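Local coordinates for protein alpha-ketoglutarate-dependent 2,4-dichlorophenoxyacetate dioxygenase (Bradyrhizobium diazoefficiens, PDB 5BKE) that probably acts as a metal- and 2-oxoglutarate-dependent dioxygenase of the TfdA family, linked to the oxidative degradation of aryloxyalkanoate herbicides, at residues Q48-T51 against D52-M56. Residues are numbered along the deposited sequence; the frame is centred on the assembly and turned at random.
Sequences QDIT and DEQQM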
loop_
_atom_site.group_PDB
_atom_site.type_symbol
_atom_site.label_atom_id
_atom_site.label_comp_id
_atom_site.label_asym_id
_atom_site.label_seq_id
_atom_site.Cartn_x
_atom_site.Cartn_y
_atom_site.Cartn_z
ATOM N N GLN C 48 27.672 23.033 -33.645
ATOM C CA GLN C 48 28.459 21.966 -34.251
ATOM C C GLN C 48 28.686 22.290 -35.721
ATOM O O GLN C 48 27.983 21.784 -36.599
ATOM C CB GLN C 48 27.801 20.598 -34.036
ATOM C CG GLN C 48 27.613 20.198 -32.575
ATOM C CD GLN C 48 28.905 20.060 -31.779
ATOM O OE1 GLN C 48 29.969 19.769 -32.324
ATOM N NE2 GLN C 48 28.809 20.266 -30.466
ATOM N N ASP C 49 29.655 23.176 -35.953
ATOM C CA ASP C 49 30.016 23.672 -37.280
ATOM C C ASP C 49 30.851 22.604 -37.977
ATOM O O ASP C 49 32.090 22.623 -37.944
ATOM C CB ASP C 49 30.788 24.996 -37.154
ATOM C CG ASP C 49 31.083 25.663 -38.499
ATOM O OD1 ASP C 49 30.669 25.163 -39.568
ATOM O OD2 ASP C 49 31.747 26.721 -38.471
ATOM N N ILE C 50 30.153 21.669 -38.604
ATOM C CA ILE C 50 30.783 20.450 -39.118
ATOM C C ILE C 50 30.696 20.372 -40.650
ATOM O O ILE C 50 29.803 20.971 -41.257
ATOM C CB ILE C 50 30.168 19.189 -38.455
ATOM C CG1 ILE C 50 28.629 19.189 -38.621
ATOM C CG2 ILE C 50 30.617 19.089 -36.991
ATOM C CD1 ILE C 50 27.922 17.968 -38.080
ATOM N N THR C 51 31.645 19.662 -41.256
ATOM C CA THR C 51 31.587 19.304 -42.681
ATOM C C THR C 51 30.717 18.052 -42.862
ATOM O O THR C 51 30.430 17.346 -41.897
ATOM C CB THR C 51 32.989 19.021 -43.260
ATOM O OG1 THR C 51 33.559 17.893 -42.589
ATOM C CG2 THR C 51 33.922 20.230 -43.105
ATOM N N ASP C 52 30.305 17.782 -44.095
ATOM C CA ASP C 52 29.572 16.563 -44.433
ATOM C C ASP C 52 30.321 15.309 -43.996
ATOM O O ASP C 52 29.732 14.408 -43.403
ATOM C CB ASP C 52 29.300 16.504 -45.939
ATOM C CG ASP C 52 28.201 17.452 -46.380
ATOM O OD1 ASP C 52 27.764 18.318 -45.577
ATOM O OD2 ASP C 52 27.763 17.334 -47.540
ATOM N N GLU C 53 31.621 15.277 -44.260
ATOM C CA GLU C 53 32.474 14.166 -43.848
ATOM C C GLU C 53 32.580 14.003 -42.325
ATOM O O GLU C 53 32.518 12.872 -41.821
ATOM C CB GLU C 53 33.858 14.274 -44.494
ATOM C CG GLU C 53 33.831 14.009 -46.000
ATOM C CD GLU C 53 35.200 14.061 -46.676
ATOM O OE1 GLU C 53 36.121 14.755 -46.178
ATOM O OE2 GLU C 53 35.354 13.400 -47.731
ATOM N N GLN C 54 32.732 15.115 -41.602
ATOM C CA GLN C 54 32.826 15.069 -40.137
ATOM C C GLN C 54 31.513 14.545 -39.528
ATOM O O GLN C 54 31.540 13.751 -38.584
ATOM C CB GLN C 54 33.214 16.434 -39.554
ATOM C CG GLN C 54 34.686 16.801 -39.715
ATOM C CD GLN C 54 34.952 18.304 -39.581
ATOM O OE1 GLN C 54 34.025 19.119 -39.560
ATOM N NE2 GLN C 54 36.223 18.671 -39.503
ATOM N N GLN C 55 30.391 14.970 -40.107
ATOM C CA GLN C 55 29.054 14.541 -39.699
ATOM C C GLN C 55 28.847 13.039 -39.874
ATOM O O GLN C 55 28.312 12.378 -38.974
ATOM C CB GLN C 55 27.986 15.322 -40.478
ATOM C CG GLN C 55 26.541 15.059 -40.064
ATOM C CD GLN C 55 25.547 15.898 -40.844
ATOM O OE1 GLN C 55 25.893 16.958 -41.372
ATOM N NE2 GLN C 55 24.298 15.437 -40.913
ATOM N N MET C 56 29.266 12.512 -41.028
ATOM C CA MET C 56 29.103 11.095 -41.332
ATOM C C MET C 56 30.024 10.243 -40.459
ATOM O O MET C 56 29.606 9.188 -39.960
ATOM C CB MET C 56 29.301 10.826 -42.833
ATOM C CG MET C 56 29.230 9.359 -43.249
ATOM S SD MET C 56 27.648 8.562 -42.881
ATOM C CE MET C 56 26.582 9.265 -44.141
HETATM O O HOH W 1 34.295 21.870 -39.467
#
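T51 and Q54 bind each other reciprocally in a capping box whose return bond is accepted by a glutamine carboxamide: Q54 OE1 accepts from T51 N at 3.0 Å, nearly straight at 169°, while T51 OG1 accepts from Q54 N at 3.1 Å. T51 N lies 33° out of the carboxamide plane of Q54. OG1 can face into the first turn because it sits between the backbone N and carbonyl carbon of T51 (chi1 63°), and the extended glutamine chain passes it, CG 3.3 Å from OG1. A water donates to both Q54 OE1 and D49 O, tying the cap to the inverse gamma turn centred on D49. Were Q54 an alanine, T51 N would probably lose its acceptor and the bridging water one of its two anchors. Q55 N to T51 O, 3.0 Å, begins the helical bonding, and beside this bond I50 CD1 packs on Q55 CB at 3.6 Å. Q55 OE1 accepts from R133, and D52 OD1 is salt-bridged to R133 and R278. Thus the two side chains of the box satisfy T51 N and Q54 N where helix 52-59 begins, and the arginines, with the helix N-terminus, would be expected to stabilise the carboxylate of D52.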